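Mannosylglycerate hydrolase MGH1-like glycoside hydrolase domain-containing protein (Thermus thermophilus HB8, PDB 4WVA) hydrolyses mannosylglycerate, a solute made by thermophiles under osmotic stress, to mannose and glycerate, and also cleaves glucosylglycerate. Local coordinates at residues Y260-E263 / E264-R268; Y185-R188 / D189-H192; D80-G84 / P85-G89. All blocks are in the same frame, centred on the assembly; numbering follows the deposited sequence.

Interaction 1: Y260-E263 / E264-R268; sequences YEIE and EWIVR
The indole of Trp265 lies with one face against the backbone of the preceding turn. Glu261 O and Ile262 CA each sit 3.5 Å above its plane, both offset toward the rim. The aliphatic part of Glu261 reaches the six-membered ring, where Glu261 CG is 3.6 Å from Trp265 CZ2. CG1 of Ile262 touches the same ring at Trp265 CZ3. A water lies in the indole plane at the edge; it accepts from Trp265 NE1 at 3.0 Å and donates to Glu261 OE1. The extended chain of Glu261, with CG anti to the backbone N (chi1 -168°), brings the carboxylate to this water, while OE2 pairs with Arg140. These are i to i+3 and i to i+4 contacts in the first turns of helix 260-275, one of the helices of the (alpha/alpha)6-barrel enzyme. The indole also stacks on Tyr143 of helix 121-146. With an alanine in place of this indole, a gap is likely to open beside Leu136 and Tyr143, and the water would lose its N-H donor. Ile266 N binds Ile262 O at 2.9 Å, and Ile262 CG2 meets Ile266 CD1. On another side of the helix, the Tyr260 ring and the Glu264 carboxylate are turned 54° apart, with Tyr260 CE1 3.6 Å from Glu264 OE2. The Tyr260 ring forms a cation-pi contact with Arg150 of the second subunit, and Glu263 OE1 makes a salt bridge to Arg268 of that subunit.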
loop_
_atom_site.group_PDB
_atom_site.type_symbol
_atom_site.label_atom_id
_atom_site.label_comp_id
_atom_site.label_asym_id
_atom_site.label_seq_id
_atom_site.Cartn_x
_atom_site.Cartn_y
_atom_site.Cartn_z
ATOM N N TYR A 260 -17.956 3.915 4.831
ATOM C CA TYR A 260 -17.729 3.574 3.422
ATOM C C TYR A 260 -17.201 4.798 2.672
ATOM O O TYR A 260 -16.258 4.676 1.891
ATOM C CB TYR A 260 -19.042 3.062 2.793
ATOM C CG TYR A 260 -18.929 2.301 1.493
ATOM C CD1 TYR A 260 -19.366 2.867 0.290
ATOM C CD2 TYR A 260 -18.470 0.990 1.465
ATOM C CE1 TYR A 260 -19.309 2.155 -0.900
ATOM C CE2 TYR A 260 -18.413 0.273 0.282
ATOM C CZ TYR A 260 -18.831 0.859 -0.898
ATOM O OH TYR A 260 -18.765 0.142 -2.078
ATOM N N GLU A 261 -17.794 5.956 2.950
ATOM C CA GLU A 261 -17.428 7.238 2.329
ATOM C C GLU A 261 -15.957 7.581 2.613
ATOM O O GLU A 261 -15.189 7.950 1.727
ATOM C CB GLU A 261 -18.326 8.330 2.879
ATOM C CG GLU A 261 -18.266 9.652 2.132
ATOM C CD GLU A 261 -19.292 10.664 2.608
ATOM O OE1 GLU A 261 -19.414 11.725 1.962
ATOM O OE2 GLU A 261 -19.970 10.438 3.636
ATOM N N ILE A 262 -15.589 7.425 3.872
ATOM C CA ILE A 262 -14.226 7.724 4.332
ATOM C C ILE A 262 -13.211 6.771 3.679
ATOM O O ILE A 262 -12.110 7.175 3.316
ATOM C CB ILE A 262 -14.124 7.604 5.865
ATOM C CG1 ILE A 262 -15.152 8.488 6.576
ATOM C CG2 ILE A 262 -12.728 8.005 6.333
ATOM C CD1 ILE A 262 -15.351 8.112 8.031
ATOM N N GLU A 263 -13.586 5.500 3.518
ATOM C CA GLU A 263 -12.709 4.542 2.869
ATOM C C GLU A 263 -12.322 5.010 1.454
ATOM O O GLU A 263 -11.170 4.873 1.047
ATOM C CB GLU A 263 -13.359 3.157 2.792
ATOM C CG GLU A 263 -13.639 2.506 4.141
ATOM C CD GLU A 263 -14.693 1.420 4.061
ATOM O OE1 GLU A 263 -14.940 0.884 2.958
ATOM O OE2 GLU A 263 -15.289 1.114 5.104
ATOM N N GLU A 264 -13.283 5.556 0.720
ATOM C CA GLU A 264 -12.990 6.066 -0.622
ATOM C C GLU A 264 -12.006 7.225 -0.558
ATOM O O GLU A 264 -11.065 7.279 -1.355
ATOM C CB GLU A 264 -14.262 6.484 -1.358
ATOM C CG GLU A 264 -15.375 5.461 -1.225
ATOM C CD GLU A 264 -16.299 5.382 -2.420
ATOM O OE1 GLU A 264 -16.300 6.318 -3.252
ATOM O OE2 GLU A 264 -17.023 4.360 -2.513
ATOM N N TRP A 265 -12.174 8.119 0.416
ATOM C CA TRP A 265 -11.239 9.233 0.551
ATOM C C TRP A 265 -9.828 8.720 0.822
ATOM O O TRP A 265 -8.831 9.249 0.300
ATOM C CB TRP A 265 -11.634 10.193 1.681
ATOM C CG TRP A 265 -13.003 10.810 1.537
ATOM C CD1 TRP A 265 -13.687 11.047 0.386
ATOM C CD2 TRP A 265 -13.826 11.307 2.601
ATOM N NE1 TRP A 265 -14.887 11.654 0.663
ATOM C CE2 TRP A 265 -14.998 11.825 2.016
ATOM C CE3 TRP A 265 -13.688 11.369 3.988
ATOM C CZ2 TRP A 265 -16.032 12.366 2.777
ATOM C CZ3 TRP A 265 -14.711 11.916 4.734
ATOM C CH2 TRP A 265 -15.871 12.404 4.124
ATOM N N ILE A 266 -9.739 7.713 1.669
ATOM C CA ILE A 266 -8.444 7.152 2.056
ATOM C C ILE A 266 -7.730 6.519 0.845
ATOM O O ILE A 266 -6.547 6.756 0.605
ATOM C CB ILE A 266 -8.638 6.108 3.176
ATOM C CG1 ILE A 266 -9.057 6.808 4.479
ATOM C CG2 ILE A 266 -7.366 5.304 3.373
ATOM C CD1 ILE A 266 -9.475 5.883 5.597
ATOM N N VAL A 267 -8.454 5.694 0.108
ATOM C CA VAL A 267 -7.864 4.936 -0.980
ATOM C C VAL A 267 -7.463 5.858 -2.119
ATOM O O VAL A 267 -6.349 5.776 -2.609
ATOM C CB VAL A 267 -8.817 3.823 -1.436
ATOM C CG1 VAL A 267 -8.318 3.133 -2.692
ATOM C CG2 VAL A 267 -8.972 2.834 -0.294
ATOM N N ARG A 268 -8.349 6.775 -2.487
ATOM C CA ARG A 268 -8.027 7.741 -3.544
ATOM C C ARG A 268 -6.968 8.742 -3.095
ATOM O O ARG A 268 -6.134 9.164 -3.889
ATOM C CB ARG A 268 -9.304 8.412 -4.067
ATOM C CG ARG A 268 -10.247 7.381 -4.657
ATOM C CD ARG A 268 -11.580 7.895 -5.166
ATOM N NE ARG A 268 -12.475 6.753 -5.467
ATOM C CZ ARG A 268 -12.466 6.019 -6.586
ATOM N NH1 ARG A 268 -11.631 6.278 -7.589
ATOM N NH2 ARG A 268 -13.334 5.020 -6.726
HETATM O O HOH W 1 -17.669 12.300 -0.228
#

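Interaction 2: Y185-R188 / D189-H192; sequences YERR and DVKH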
loop_
_atom_site.group_PDB
_atom_site.type_symbol
_atom_site.label_atom_id
_atom_site.label_comp_id
_atom_site.label_asym_id
_atom_site.label_seq_id
_atom_site.Cartn_x
_atom_site.Cartn_y
_atom_site.Cartn_z
ATOM N N TYR A 185 -3.921 49.223 3.076
ATOM C CA TYR A 185 -4.517 48.590 4.243
ATOM C C TYR A 185 -3.496 48.746 5.338
ATOM O O TYR A 185 -2.369 49.144 5.075
ATOM C CB TYR A 185 -4.806 47.095 3.995
ATOM C CG TYR A 185 -3.610 46.366 3.452
ATOM C CD1 TYR A 185 -3.417 46.233 2.082
ATOM C CD2 TYR A 185 -2.631 45.853 4.310
ATOM C CE1 TYR A 185 -2.294 45.598 1.578
ATOM C CE2 TYR A 185 -1.511 45.218 3.819
ATOM C CZ TYR A 185 -1.349 45.089 2.453
ATOM O OH TYR A 185 -0.230 44.476 1.972
ATOM N N GLU A 186 -3.891 48.415 6.560
ATOM C CA GLU A 186 -3.064 48.666 7.724
ATOM C C GLU A 186 -2.646 47.358 8.402
ATOM O O GLU A 186 -3.459 46.740 9.078
ATOM C CB GLU A 186 -3.847 49.542 8.714
ATOM C CG GLU A 186 -4.073 50.986 8.257
ATOM C CD GLU A 186 -5.247 51.150 7.310
ATOM O OE1 GLU A 186 -6.397 50.828 7.704
ATOM O OE2 GLU A 186 -5.020 51.623 6.171
ATOM N N ARG A 187 -1.382 46.975 8.239
ATOM C CA ARG A 187 -0.818 45.787 8.914
ATOM C C ARG A 187 -0.867 45.966 10.433
ATOM O O ARG A 187 -0.605 47.058 10.933
ATOM C CB ARG A 187 0.648 45.553 8.524
ATOM C CG ARG A 187 0.937 45.234 7.052
ATOM C CD ARG A 187 0.773 43.755 6.714
ATOM N NE ARG A 187 1.794 42.907 7.333
ATOM C CZ ARG A 187 2.945 42.519 6.784
ATOM N NH1 ARG A 187 3.304 42.897 5.562
ATOM N NH2 ARG A 187 3.756 41.730 7.470
ATOM N N ARG A 188 -1.195 44.894 11.158
ATOM C CA ARG A 188 -1.203 44.907 12.621
ATOM C C ARG A 188 -0.223 43.891 13.235
ATOM O O ARG A 188 0.084 43.994 14.414
ATOM C CB ARG A 188 -2.602 44.638 13.187
ATOM C CG ARG A 188 -3.730 45.528 12.662
ATOM C CD ARG A 188 -3.669 46.959 13.177
ATOM N NE ARG A 188 -4.114 47.176 14.569
ATOM C CZ ARG A 188 -5.364 47.451 14.971
ATOM N NH1 ARG A 188 -6.380 47.498 14.114
ATOM N NH2 ARG A 188 -5.612 47.673 16.269
ATOM N N ASP A 189 0.247 42.919 12.446
ATOM C CA ASP A 189 1.191 41.898 12.941
ATOM C C ASP A 189 2.517 42.494 13.372
ATOM O O ASP A 189 3.180 41.995 14.284
ATOM C CB ASP A 189 1.408 40.767 11.913
ATOM C CG ASP A 189 1.843 41.262 10.538
ATOM O OD1 ASP A 189 1.160 42.161 9.973
ATOM O OD2 ASP A 189 2.832 40.732 9.973
ATOM N N VAL A 190 2.871 43.608 12.724
ATOM C CA VAL A 190 4.112 44.313 12.986
ATOM C C VAL A 190 4.132 45.051 14.335
ATOM O O VAL A 190 5.175 45.558 14.728
ATOM C CB VAL A 190 4.419 45.295 11.832
ATOM C CG1 VAL A 190 4.686 44.523 10.550
ATOM C CG2 VAL A 190 3.287 46.283 11.635
ATOM N N LYS A 191 3.007 45.105 15.041
ATOM C CA LYS A 191 2.987 45.585 16.448
ATOM C C LYS A 191 3.700 44.584 17.357
ATOM O O LYS A 191 4.291 44.950 18.368
ATOM C CB LYS A 191 1.545 45.776 16.945
ATOM C CG LYS A 191 1.395 46.129 18.427
ATOM C CD LYS A 191 0.030 46.764 18.729
ATOM C CE LYS A 191 -0.357 46.695 20.206
ATOM N NZ LYS A 191 0.717 47.044 21.163
ATOM N N HIS A 192 3.638 43.310 16.974
ATOM C CA HIS A 192 4.097 42.209 17.823
ATOM C C HIS A 192 5.374 41.511 17.394
ATOM O O HIS A 192 6.034 40.889 18.219
ATOM C CB HIS A 192 2.994 41.163 17.890
ATOM C CG HIS A 192 1.639 41.747 18.047
ATOM N ND1 HIS A 192 1.164 42.220 19.250
ATOM C CD2 HIS A 192 0.659 41.966 17.142
ATOM C CE1 HIS A 192 -0.054 42.693 19.079
ATOM N NE2 HIS A 192 -0.379 42.552 17.812
HETATM O O HOH W 2 -1.675 42.510 9.494
#
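Arg187 and Asp189 form a two-pronged, side-on salt bridge across a turn in the loop between helices 171-175 and 201-216. Arg187 NE donates to Asp189 OD1 at 2.8 Å, and Arg187 NH2 donates to Asp189 OD2 at 2.8 Å. Both bonds are nearly straight and use syn lone pairs. The two flat groups are only 10° from coplanar. The Arg187 chain folds back at chi2 and chi3 (-85° and -69°), which turns its NE edge to the acid. Asp189 OD2 also pairs with Arg198, a residue that probably binds substrate, so Asp189 is likely to help position it. Arg187 NH2 has a second acceptor in Pro199 O, and the guanidinium makes a cation-pi contact with Tyr204.

Among backbone bonds, Lys191 N donates to Arg188 O at 3.2 Å, a three-residue step at the turn. The donor stands well above the carbonyl plane. The apolar contact is slight: Val190 CG2 is 4.1 Å from Arg187 CB. His192 brings CD2 to 3.4 Å from Arg188 O. Water joins the two segments as well. One molecule accepts from Arg188 N and donates to Asp189 OD1 at 2.9 Å.

Interaction 3: D80-G84 / P85-G89; sequences DYFPG and PDVWG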
loop_
_atom_site.group_PDB
_atom_site.type_symbol
_atom_site.label_atom_id
_atom_site.label_comp_id
_atom_site.label_asym_id
_atom_site.label_seq_id
_atom_site.Cartn_x
_atom_site.Cartn_y
_atom_site.Cartn_z
ATOM N N ASP A 80 -11.560 37.744 31.613
ATOM C CA ASP A 80 -11.052 36.467 32.092
ATOM C C ASP A 80 -11.586 36.219 33.512
ATOM O O ASP A 80 -10.817 36.075 34.468
ATOM C CB ASP A 80 -9.524 36.455 32.033
ATOM C CG ASP A 80 -8.991 36.686 30.615
ATOM O OD1 ASP A 80 -9.438 35.979 29.683
ATOM O OD2 ASP A 80 -8.124 37.561 30.434
ATOM N N TYR A 81 -12.914 36.184 33.611
ATOM C CA TYR A 81 -13.637 35.886 34.844
ATOM C C TYR A 81 -14.865 34.987 34.583
ATOM O O TYR A 81 -15.632 35.198 33.631
ATOM C CB TYR A 81 -14.078 37.174 35.571
ATOM C CG TYR A 81 -14.808 36.835 36.831
ATOM C CD1 TYR A 81 -16.197 36.668 36.839
ATOM C CD2 TYR A 81 -14.119 36.604 38.009
ATOM C CE1 TYR A 81 -16.860 36.297 37.981
ATOM C CE2 TYR A 81 -14.781 36.238 39.159
ATOM C CZ TYR A 81 -16.149 36.072 39.133
ATOM O OH TYR A 81 -16.779 35.706 40.284
ATOM N N PHE A 82 -15.052 33.991 35.444
ATOM C CA PHE A 82 -16.201 33.094 35.359
ATOM C C PHE A 82 -16.661 32.800 36.789
ATOM O O PHE A 82 -15.815 32.584 37.657
ATOM C CB PHE A 82 -15.816 31.789 34.649
ATOM C CG PHE A 82 -16.885 30.732 34.712
ATOM C CD1 PHE A 82 -17.914 30.706 33.773
ATOM C CD2 PHE A 82 -16.893 29.796 35.734
ATOM C CE1 PHE A 82 -18.913 29.747 33.846
ATOM C CE2 PHE A 82 -17.897 28.842 35.817
ATOM C CZ PHE A 82 -18.907 28.818 34.873
ATOM N N PRO A 83 -17.980 32.782 37.045
ATOM C CA PRO A 83 -19.117 33.023 36.145
ATOM C C PRO A 83 -19.487 34.504 36.030
ATOM O O PRO A 83 -19.756 35.159 37.038
ATOM C CB PRO A 83 -20.238 32.227 36.805
ATOM C CG PRO A 83 -19.934 32.300 38.262
ATOM C CD PRO A 83 -18.435 32.339 38.377
ATOM N N GLY A 84 -19.504 35.021 34.803
ATOM C CA GLY A 84 -19.805 36.423 34.552
ATOM C C GLY A 84 -21.270 36.700 34.285
ATOM O O GLY A 84 -22.133 35.860 34.551
ATOM N N PRO A 85 -21.568 37.895 33.751
ATOM C CA PRO A 85 -22.965 38.301 33.624
ATOM C C PRO A 85 -23.801 37.377 32.733
ATOM O O PRO A 85 -25.016 37.247 32.928
ATOM C CB PRO A 85 -22.863 39.704 33.023
ATOM C CG PRO A 85 -21.527 39.774 32.393
ATOM C CD PRO A 85 -20.643 38.928 33.248
ATOM N N ASP A 86 -23.150 36.719 31.780
ATOM C CA ASP A 86 -23.853 35.857 30.832
ATOM C C ASP A 86 -24.300 34.546 31.465
ATOM O O ASP A 86 -25.139 33.848 30.912
ATOM C CB ASP A 86 -22.970 35.584 29.610
ATOM C CG ASP A 86 -22.605 36.859 28.867
ATOM O OD1 ASP A 86 -23.532 37.565 28.414
ATOM O OD2 ASP A 86 -21.398 37.168 28.759
ATOM N N VAL A 87 -23.739 34.214 32.625
ATOM C CA VAL A 87 -24.118 33.017 33.356
ATOM C C VAL A 87 -25.200 33.325 34.387
ATOM O O VAL A 87 -26.182 32.591 34.504
ATOM C CB VAL A 87 -22.900 32.406 34.078
ATOM C CG1 VAL A 87 -23.301 31.162 34.868
ATOM C CG2 VAL A 87 -21.801 32.095 33.080
ATOM N N TRP A 88 -25.019 34.402 35.153
ATOM C CA TRP A 88 -26.073 34.826 36.077
ATOM C C TRP A 88 -27.326 35.233 35.306
ATOM O O TRP A 88 -28.454 34.977 35.747
ATOM C CB TRP A 88 -25.610 35.985 36.952
ATOM C CG TRP A 88 -24.573 35.594 37.954
ATOM C CD1 TRP A 88 -23.232 35.663 37.793
ATOM C CD2 TRP A 88 -24.798 35.091 39.274
ATOM N NE1 TRP A 88 -22.590 35.223 38.927
ATOM C CE2 TRP A 88 -23.532 34.864 39.853
ATOM C CE3 TRP A 88 -25.946 34.796 40.018
ATOM C CZ2 TRP A 88 -23.380 34.358 41.150
ATOM C CZ3 TRP A 88 -25.788 34.294 41.308
ATOM C CH2 TRP A 88 -24.516 34.073 41.848
ATOM N N GLY A 89 -27.113 35.858 34.151
ATOM C CA GLY A 89 -28.210 36.327 33.306
ATOM C C GLY A 89 -28.578 35.300 32.252
ATOM O O GLY A 89 -29.433 35.576 31.408
HETATM O O HOH W 3 -20.151 35.364 39.888
#
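Trp88 reaches back over the turn to the carbonyls of Pro83 and Gly84. From CB, chi1 of -70° puts CG anti to the carbonyl carbon, and chi2 of 93° turns the ring so that its CD1-NE1 edge faces residues 83 and 84. Trp88 CG passes Gly84 O at a loose 4.2 Å. Next along the ring, Trp88 CD1 approaches Gly84 O at 3.4 Å and also comes near Pro83 O. Both oxygens lie at the ring edge, near its plane. At the tip of this side, Trp88 NE1 lies 4.0 Å from Pro83 CG. It also donates to a water at 2.6 Å, which lies in the indole plane. The water in turn donates to Pro83 O at 2.9 Å and has a weak contact with Tyr81 OH, so it links three residues.

Val87 packs on Pro83 and Phe82. Its CG1 meets Pro83 CB at 3.8 Å, and its CG2 meets Phe82 CE1 at 3.8 Å. Phe82 and Val87 cross at about a right angle. The Phe82 ring has Pro83 CB over the centre of one face, and the peptide bond between these two residues is cis.

Gly84 O takes two backbone donors. Trp88 N comes nearly along the C=O direction, while Val87 N stands above the carbonyl plane. Gly84 is the N-cap of the short helix 85-88, and the loop before it carries Tyr81, a probable substrate-binding residue.

The three contacts are local and follow one another along the chain in the order interaction 3, interaction 2, interaction 1. None touches another. Interactions 2 and 3 lie at the surface, their centres 32 Å apart and their nearest atoms about 15 Å apart. Through Asp189, interaction 2 touches Arg198, which probably binds substrate. The loop of interaction 3 carries Tyr81, probably also a substrate binder. Interaction 1 lies on the opposite side of the chain's centre from interaction 2, with centres 42 Å apart, and its centre is 44 Å from that of interaction 3. It lies away from the substrate-binding and catalytic residues, where subunits meet. No other chain of the assembly touches interactions 2 and 3.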